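Local coordinates for saposin-like protein (Necator americanus, PDB 3S63) that probably binds lipids and interacts with membranes, as a hookworm member of the saposin-like family of small, disulfide-linked helical proteins, at residues Q11-T16 with K36-R41; G23-R28 with L59-M64. All blocks are in the same frame, centred on the assembly; numbering follows the deposited sequence.

Read from the N terminus, the chain first builds helix 3-20, which carries residues 11-16. It then runs through the loop that holds 23-28 and returns along helix 28-39 to 36-41, where interaction 1 closes a helical hairpin. Interaction 2 starts within that hairpin, at 23-28, and closes only at 59-64 on helix 46-65. The two closures therefore cross instead of nesting, since their segments alternate along the chain. Their centres lie about 14 Å apart, and they meet in the interior, where Leu14 CD2 packs on Ile60 CG2 at 3.9 Å. Together they bring the first three helices of this saposin-like fold against one another.

Interaction 1 (Q11-T16 with K36-R41); sequences QIALRT and KHECKR
Ala13 and Glu38 mark the closest backbone approach, their CA atoms 6.4 Å apart where helix 3-20 meets the last turn of helix 28-39. The small methyl of Ala13 is consistent with this close approach, and the aliphatic part of Glu38 occupies the interface: Glu38 CG lies 4.1 Å from Ala13 CB and 3.8 Å from Ala13 O. This is a glutamate used partly as a hydrocarbon. Glu38 leaves its helix with CG anti to the backbone N (chi1 165°), then bends at the next bond, which carries the carboxylate along to Thr16. There the two side chains cross at about a right angle, and the methyl Thr16 CG2 lies 3.8 Å from Glu38 CD, so the threonine offers carbon, not hydroxyl, to the acid.

The hydroxyl is engaged within its own helix. Thr16 OG1 bonds to Ile12 O at 2.8 Å, tilted 27° from the carbonyl plane. The backbone N of Thr16 reaches the same oxygen from the opposite face; the hydroxyl bond helps hold the side-chain rotation, leaving CG2 turned to Glu38. Within 36-41 itself, Arg41, just past the end of helix 28-39, turns its guanidinium edge to the carboxylate, with Glu38 CD in its plane. Glu38 OE2 is less surely placed, and the length of this salt bridge is doubtful, but the positive charge would probably help Glu38 stay ionised in a largely covered position. Arg41 NH1 also passes 4.3 Å from Thr16 CG2.

Most of the surroundings are helical. Leu14 turns away from the contact to pack on Met53 of helix 46-65 and on Val74 and Cys75 of helix 71-77, while Cys39 is joined by a disulfide to Cys49, tying helix 28-39 to helix 46-65.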
ATOM      1  N   GLN A  11      -4.487  -1.828  -2.639  1.00 34.40           N
ATOM      2  CA  GLN A  11      -4.824  -0.532  -3.197  1.00 36.17           C
ATOM      3  C   GLN A  11      -5.469   0.397  -2.170  1.00 36.62           C
ATOM      4  O   GLN A  11      -5.064   1.543  -2.016  1.00 41.43           O
ATOM      5  CB  GLN A  11      -5.761  -0.708  -4.391  1.00 35.11           C
ATOM      6  CG  GLN A  11      -5.129  -1.375  -5.574  1.00 36.90           C
ATOM      7  CD  GLN A  11      -6.035  -1.372  -6.782  1.00 47.66           C
ATOM      8  OE1 GLN A  11      -6.065  -0.406  -7.540  1.00 58.30           O
ATOM      9  NE2 GLN A  11      -6.781  -2.452  -6.971  1.00 46.29           N
ATOM     10  N   ILE A  12      -6.492  -0.099  -1.493  1.00 31.23           N
ATOM     11  CA  ILE A  12      -7.155   0.635  -0.438  1.00 35.28           C
ATOM     12  C   ILE A  12      -6.166   1.141   0.614  1.00 35.55           C
ATOM     13  O   ILE A  12      -6.252   2.278   1.064  1.00 37.03           O
ATOM     14  CB  ILE A  12      -8.197  -0.267   0.234  1.00 37.04           C
ATOM     15  CG1 ILE A  12      -9.222  -0.730  -0.808  1.00 37.65           C
ATOM     16  CG2 ILE A  12      -8.863   0.442   1.390  1.00 29.39           C
ATOM     17  CD1 ILE A  12     -10.205  -1.757  -0.274  1.00 45.96           C
ATOM     18  N   ALA A  13      -5.234   0.282   1.007  1.00 30.32           N
ATOM     19  CA  ALA A  13      -4.294   0.605   2.062  1.00 26.41           C
ATOM     20  C   ALA A  13      -3.340   1.699   1.640  1.00 28.89           C
ATOM     21  O   ALA A  13      -3.098   2.635   2.390  1.00 32.28           O
ATOM     22  CB  ALA A  13      -3.522  -0.638   2.492  1.00 23.40           C
ATOM     23  N   LEU A  14      -2.785   1.585   0.444  1.00 35.43           N
ATOM     24  CA  LEU A  14      -1.788   2.544  -0.018  1.00 34.75           C
ATOM     25  C   LEU A  14      -2.411   3.894  -0.340  1.00 38.24           C
ATOM     26  O   LEU A  14      -1.766   4.937  -0.235  1.00 39.49           O
ATOM     27  CB  LEU A  14      -1.076   2.013  -1.260  1.00 34.35           C
ATOM     28  CG  LEU A  14      -0.191   0.798  -1.052  1.00 35.26           C
ATOM     29  CD1 LEU A  14       0.768   0.697  -2.199  1.00 32.44           C
ATOM     30  CD2 LEU A  14       0.554   0.931   0.257  1.00 34.20           C
ATOM     31  N   ARG A  15      -3.668   3.864  -0.760  1.00 40.50           N
ATOM     32  CA  ARG A  15      -4.364   5.063  -1.190  1.00 36.54           C
ATOM     33  C   ARG A  15      -4.804   5.857   0.019  1.00 36.10           C
ATOM     34  O   ARG A  15      -4.718   7.081   0.040  1.00 35.31           O
ATOM     35  CB  ARG A  15      -5.579   4.664  -2.013  1.00 40.65           C
ATOM     36  CG  ARG A  15      -6.443   5.813  -2.452  1.00 45.89           C
ATOM     37  CD  ARG A  15      -7.870   5.579  -2.001  1.00 49.81           C
ATOM     38  NE  ARG A  15      -8.672   4.900  -3.012  1.00 62.08           N
ATOM     39  CZ  ARG A  15      -9.587   3.976  -2.736  1.00 67.49           C
ATOM     40  NH1 ARG A  15      -9.799   3.602  -1.476  1.00 57.57           N
ATOM     41  NH2 ARG A  15     -10.281   3.419  -3.721  1.00 75.38           N
ATOM     42  N   THR A  16      -5.281   5.133   1.024  1.00 33.11           N
ATOM     43  CA  THR A  16      -5.731   5.715   2.275  1.00 33.34           C
ATOM     44  C   THR A  16      -4.577   6.404   3.007  1.00 35.35           C
ATOM     45  O   THR A  16      -4.724   7.523   3.480  1.00 33.76           O
ATOM     46  CB  THR A  16      -6.395   4.645   3.166  1.00 34.95           C
ATOM     47  OG1 THR A  16      -7.635   4.236   2.574  1.00 39.76           O
ATOM     48  CG2 THR A  16      -6.691   5.190   4.534  1.00 34.12           C
ATOM     49  N   LYS A  36       1.681   0.800   8.936  1.00 36.25           N
ATOM     50  CA  LYS A  36       1.371  -0.150  10.021  1.00 37.26           C
ATOM     51  C   LYS A  36      -0.005   0.080  10.662  1.00 38.69           C
ATOM     52  O   LYS A  36      -0.779  -0.866  10.824  1.00 40.90           O
ATOM     53  CB  LYS A  36       2.476  -0.149  11.090  1.00 34.57           C
ATOM     54  CG  LYS A  36       3.772  -0.793  10.617  1.00 36.18           C
ATOM     55  CD  LYS A  36       4.976  -0.515  11.517  1.00 37.50           C
ATOM     56  CE  LYS A  36       4.892  -1.221  12.868  1.00 50.46           C
ATOM     57  NZ  LYS A  36       6.227  -1.255  13.557  1.00 54.61           N
ATOM     58  N   HIS A  37      -0.310   1.331  11.015  1.00 33.47           N
ATOM     59  CA  HIS A  37      -1.613   1.681  11.588  1.00 32.81           C
ATOM     60  C   HIS A  37      -2.743   1.316  10.631  1.00 34.95           C
ATOM     61  O   HIS A  37      -3.797   0.838  11.041  1.00 39.44           O
ATOM     62  CB  HIS A  37      -1.668   3.181  11.946  1.00 37.44           C
ATOM     63  CG  HIS A  37      -3.032   3.661  12.356  1.00 44.69           C
ATOM     64  ND1 HIS A  37      -4.019   3.983  11.446  1.00 47.08           N
ATOM     65  CD2 HIS A  37      -3.574   3.869  13.581  1.00 40.82           C
ATOM     66  CE1 HIS A  37      -5.112   4.359  12.090  1.00 38.65           C
ATOM     67  NE2 HIS A  37      -4.867   4.300  13.386  1.00 39.84           N
ATOM     68  N   GLU A  38      -2.516   1.538   9.346  1.00 30.42           N
ATOM     69  CA  GLU A  38      -3.545   1.291   8.361  1.00 33.42           C
ATOM     70  C   GLU A  38      -3.738  -0.207   8.129  1.00 38.02           C
ATOM     71  O   GLU A  38      -4.847  -0.659   7.824  1.00 39.86           O
ATOM     72  CB  GLU A  38      -3.215   2.027   7.059  1.00 30.13           C
ATOM     73  CG  GLU A  38      -4.026   1.569   5.868  1.00 32.25           C
ATOM     74  CD  GLU A  38      -5.508   1.871   5.989  1.00 35.15           C
ATOM     75  OE1 GLU A  38      -5.872   2.863   6.649  1.00 38.05           O
ATOM     76  OE2 GLU A  38      -6.315   1.123   5.402  1.00 34.98           O
ATOM     77  N   CYS A  39      -2.664  -0.978   8.282  1.00 43.87           N
ATOM     78  CA  CYS A  39      -2.749  -2.445   8.201  1.00 41.86           C
ATOM     79  C   CYS A  39      -3.696  -3.022   9.238  1.00 41.15           C
ATOM     80  O   CYS A  39      -4.417  -3.985   8.971  1.00 37.34           O
ATOM     81  CB  CYS A  39      -1.377  -3.077   8.395  1.00 35.40           C
ATOM     82  SG  CYS A  39      -0.341  -2.938   6.964  1.00 33.99           S
ATOM     83  N   LYS A  40      -3.689  -2.413  10.418  1.00 39.41           N
ATOM     84  CA  LYS A  40      -4.463  -2.908  11.547  1.00 39.97           C
ATOM     85  C   LYS A  40      -5.946  -2.544  11.503  1.00 40.09           C
ATOM     86  O   LYS A  40      -6.687  -2.937  12.383  1.00 46.33           O
ATOM     87  CB  LYS A  40      -3.827  -2.446  12.860  1.00 37.97           C
ATOM     88  CG  LYS A  40      -2.352  -2.813  12.952  1.00 38.60           C
ATOM     89  CD  LYS A  40      -1.685  -2.292  14.207  1.00 40.12           C
ATOM     90  CE  LYS A  40      -0.161  -2.442  14.108  1.00 43.30           C
ATOM     91  NZ  LYS A  40       0.555  -1.873  15.293  1.00 39.65           N
ATOM     92  N   ARG A  41      -6.383  -1.811  10.486  1.00 51.54           N
ATOM     93  CA  ARG A  41      -7.810  -1.560  10.296  1.00 49.51           C
ATOM     94  C   ARG A  41      -8.500  -2.744   9.605  1.00 56.06           C
ATOM     95  O   ARG A  41      -9.721  -2.773   9.499  1.00 62.74           O
ATOM     96  CB  ARG A  41      -8.044  -0.290   9.462  1.00 54.65           C
ATOM     97  CG  ARG A  41      -7.783   1.046  10.180  1.00 59.62           C
ATOM     98  CD  ARG A  41      -8.090   2.270   9.260  1.00 64.48           C
ATOM     99  NE  ARG A  41      -9.358   2.141   8.529  1.00 69.87           N
ATOM    100  CZ  ARG A  41      -9.470   1.878   7.224  1.00 73.59           C
ATOM    101  NH1 ARG A  41      -8.388   1.736   6.470  1.00 66.39           N
ATOM    102  NH2 ARG A  41     -10.668   1.768   6.657  1.00 69.20           N
TER

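Interaction 2 (G23-R28 with L59-M64); sequences GNIPSR and LIFREM
Phe61 projects from helix 46-65 into the bend of 23-28 and is gripped by Ile25 and Arg28. Its CG is anti to the backbone N (chi1 177°), which swings the ring out from the helix to meet the loop. Ile25 runs alongside the ring with opposite heading and sets CG2 obliquely by it, 3.4 Å from Phe61 CE1. Arg28 CB lies over one face, 4.2 Å above the plane and offset toward the rim, while Arg28 CG rests 3.7 Å from Phe61 CB. The side-chain atoms meeting in this tight part are all carbon; the backbone at Ser27-Arg28 also lies against the ring, Arg28 N being 3.4 Å from Phe61 CE1, and Leu31 of helix 28-39 adds to it.

The packing is looser around Met64, whose SD is 4.4 Å from Ile25 CD1 and whose far end departs from the loop; the side chain also touches Phe18 of helix 3-20 and Leu31. On the solvent side, the guanidinium of Arg28 does not stack on the ring; the two planes are 51° apart. Its NE instead bonds to Ser57 OG, one turn back along helix 46-65.

Ser27 occupies the N-cap position of helix 28-39, its OG accepting a weak bond from Lys30 N. The arrangement is a capped helix start whose preceding loop is pinned to a later helix by an aromatic side chain, within a saposin-like fold.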
ATOM      1  N   GLY A  23      -0.379  13.607   0.196  1.00 40.27           N
ATOM      2  CA  GLY A  23       0.687  13.565  -0.792  1.00 38.01           C
ATOM      3  C   GLY A  23       1.990  14.208  -0.354  1.00 44.79           C
ATOM      4  O   GLY A  23       2.996  14.148  -1.070  1.00 45.40           O
ATOM      5  N   ASN A  24       1.971  14.842   0.817  1.00 42.33           N
ATOM      6  CA  ASN A  24       3.175  15.383   1.425  1.00 37.90           C
ATOM      7  C   ASN A  24       3.655  14.387   2.453  1.00 39.73           C
ATOM      8  O   ASN A  24       3.213  14.409   3.595  1.00 41.98           O
ATOM      9  CB  ASN A  24       2.871  16.715   2.105  1.00 47.11           C
ATOM     10  CG  ASN A  24       4.114  17.383   2.704  1.00 56.96           C
ATOM     11  OD1 ASN A  24       4.102  18.583   2.998  1.00 60.30           O
ATOM     12  ND2 ASN A  24       5.185  16.612   2.885  1.00 51.36           N
ATOM     13  N   ILE A  25       4.554  13.504   2.037  1.00 35.20           N
ATOM     14  CA  ILE A  25       5.050  12.436   2.894  1.00 35.85           C
ATOM     15  C   ILE A  25       6.365  12.836   3.546  1.00 34.15           C
ATOM     16  O   ILE A  25       7.315  13.213   2.877  1.00 36.76           O
ATOM     17  CB  ILE A  25       5.226  11.125   2.116  1.00 35.50           C
ATOM     18  CG1 ILE A  25       3.900  10.374   2.049  1.00 30.81           C
ATOM     19  CG2 ILE A  25       6.273  10.264   2.775  1.00 38.51           C
ATOM     20  CD1 ILE A  25       2.985  10.866   0.996  1.00 38.17           C
ATOM     21  N   PRO A  26       6.420  12.760   4.869  1.00 36.57           N
ATOM     22  CA  PRO A  26       7.516  13.441   5.559  1.00 33.92           C
ATOM     23  C   PRO A  26       8.806  12.633   5.541  1.00 42.25           C
ATOM     24  O   PRO A  26       9.874  13.189   5.299  1.00 51.24           O
ATOM     25  CB  PRO A  26       6.996  13.581   6.998  1.00 34.11           C
ATOM     26  CG  PRO A  26       5.546  13.176   6.963  1.00 34.46           C
ATOM     27  CD  PRO A  26       5.405  12.244   5.799  1.00 37.71           C
ATOM     28  N   SER A  27       8.711  11.337   5.806  1.00 34.40           N
ATOM     29  CA  SER A  27       9.891  10.488   5.877  1.00 35.58           C
ATOM     30  C   SER A  27       9.461   9.019   5.920  1.00 38.23           C
ATOM     31  O   SER A  27       8.348   8.706   6.362  1.00 37.22           O
ATOM     32  CB  SER A  27      10.721  10.830   7.116  1.00 33.40           C
ATOM     33  OG  SER A  27      10.127  10.295   8.290  1.00 35.06           O
ATOM     34  N   ARG A  28      10.331   8.121   5.462  1.00 30.78           N
ATOM     35  CA  ARG A  28      10.008   6.700   5.475  1.00 27.73           C
ATOM     36  C   ARG A  28       9.595   6.229   6.871  1.00 33.24           C
ATOM     37  O   ARG A  28       8.590   5.540   7.003  1.00 35.27           O
ATOM     38  CB  ARG A  28      11.183   5.887   4.974  1.00 29.26           C
ATOM     39  CG  ARG A  28      10.849   4.851   3.930  1.00 26.95           C
ATOM     40  CD  ARG A  28      12.151   4.251   3.433  1.00 29.33           C
ATOM     41  NE  ARG A  28      12.195   2.798   3.593  1.00 32.88           N
ATOM     42  CZ  ARG A  28      13.296   2.107   3.864  1.00 30.93           C
ATOM     43  NH1 ARG A  28      14.462   2.719   4.026  1.00 31.26           N
ATOM     44  NH2 ARG A  28      13.227   0.796   3.977  1.00 36.71           N
ATOM     45  N   LEU A  59      10.131   0.954  -1.645  1.00 29.29           N
ATOM     46  CA  LEU A  59       9.466   1.070  -2.933  1.00 25.58           C
ATOM     47  C   LEU A  59       8.194   1.902  -2.800  1.00 29.89           C
ATOM     48  O   LEU A  59       7.940   2.778  -3.620  1.00 33.53           O
ATOM     49  CB  LEU A  59       9.139  -0.303  -3.493  1.00 27.77           C
ATOM     50  CG  LEU A  59       8.269  -0.305  -4.751  1.00 29.99           C
ATOM     51  CD1 LEU A  59       9.132  -0.254  -6.014  1.00 26.82           C
ATOM     52  CD2 LEU A  59       7.359  -1.534  -4.753  1.00 26.58           C
ATOM     53  N   ILE A  60       7.397   1.647  -1.764  1.00 30.47           N
ATOM     54  CA  ILE A  60       6.194   2.447  -1.532  1.00 29.45           C
ATOM     55  C   ILE A  60       6.505   3.920  -1.253  1.00 29.73           C
ATOM     56  O   ILE A  60       5.793   4.796  -1.708  1.00 34.89           O
ATOM     57  CB  ILE A  60       5.349   1.876  -0.389  1.00 28.74           C
ATOM     58  CG1 ILE A  60       5.035   0.419  -0.678  1.00 27.39           C
ATOM     59  CG2 ILE A  60       4.065   2.668  -0.220  1.00 27.06           C
ATOM     60  CD1 ILE A  60       4.595  -0.352   0.551  1.00 36.48           C
ATOM     61  N   PHE A  61       7.573   4.188  -0.514  1.00 27.20           N
ATOM     62  CA  PHE A  61       7.960   5.552  -0.202  1.00 26.36           C
ATOM     63  C   PHE A  61       8.339   6.268  -1.473  1.00 29.90           C
ATOM     64  O   PHE A  61       7.825   7.344  -1.761  1.00 33.98           O
ATOM     65  CB  PHE A  61       9.129   5.567   0.773  1.00 29.22           C
ATOM     66  CG  PHE A  61       9.642   6.947   1.101  1.00 29.51           C
ATOM     67  CD1 PHE A  61       8.951   7.774   1.986  1.00 32.04           C
ATOM     68  CD2 PHE A  61      10.841   7.401   0.567  1.00 29.48           C
ATOM     69  CE1 PHE A  61       9.439   9.053   2.313  1.00 30.48           C
ATOM     70  CE2 PHE A  61      11.342   8.670   0.892  1.00 32.05           C
ATOM     71  CZ  PHE A  61      10.636   9.498   1.763  1.00 31.01           C
ATOM     72  N   ARG A  62       9.232   5.660  -2.245  1.00 33.28           N
ATOM     73  CA  ARG A  62       9.679   6.245  -3.506  1.00 29.84           C
ATOM     74  C   ARG A  62       8.524   6.559  -4.440  1.00 31.86           C
ATOM     75  O   ARG A  62       8.448   7.657  -4.970  1.00 34.50           O
ATOM     76  CB  ARG A  62      10.645   5.310  -4.211  1.00 30.46           C
ATOM     77  CG  ARG A  62      11.187   5.850  -5.504  1.00 29.72           C
ATOM     78  CD  ARG A  62      12.005   4.785  -6.195  1.00 33.05           C
ATOM     79  NE  ARG A  62      11.148   3.784  -6.827  1.00 33.03           N
ATOM     80  CZ  ARG A  62      11.569   2.620  -7.307  1.00 30.05           C
ATOM     81  NH1 ARG A  62      12.845   2.264  -7.231  1.00 31.88           N
ATOM     82  NH2 ARG A  62      10.703   1.804  -7.861  1.00 30.00           N
ATOM     83  N   GLU A  63       7.623   5.602  -4.636  1.00 30.78           N
ATOM     84  CA  GLU A  63       6.528   5.780  -5.588  1.00 36.16           C
ATOM     85  C   GLU A  63       5.524   6.829  -5.134  1.00 36.00           C
ATOM     86  O   GLU A  63       4.924   7.530  -5.946  1.00 40.16           O
ATOM     87  CB  GLU A  63       5.797   4.461  -5.833  1.00 33.82           C
ATOM     88  CG  GLU A  63       6.651   3.402  -6.463  1.00 32.73           C
ATOM     89  CD  GLU A  63       7.109   3.780  -7.844  1.00 37.20           C
ATOM     90  OE1 GLU A  63       6.247   4.146  -8.663  1.00 39.78           O
ATOM     91  OE2 GLU A  63       8.326   3.712  -8.109  1.00 38.01           O
ATOM     92  N   MET A  64       5.332   6.916  -3.829  1.00 33.25           N
ATOM     93  CA  MET A  64       4.385   7.856  -3.270  1.00 31.63           C
ATOM     94  C   MET A  64       4.884   9.287  -3.405  1.00 35.01           C
ATOM     95  O   MET A  64       4.098  10.185  -3.687  1.00 41.23           O
ATOM     96  CB  MET A  64       4.131   7.532  -1.804  1.00 30.08           C
ATOM     97  CG  MET A  64       2.926   6.666  -1.553  1.00 28.09           C
ATOM     98  SD  MET A  64       2.558   6.517   0.219  1.00 29.98           S
ATOM     99  CE  MET A  64       1.430   5.125   0.176  1.00 26.17           C
TER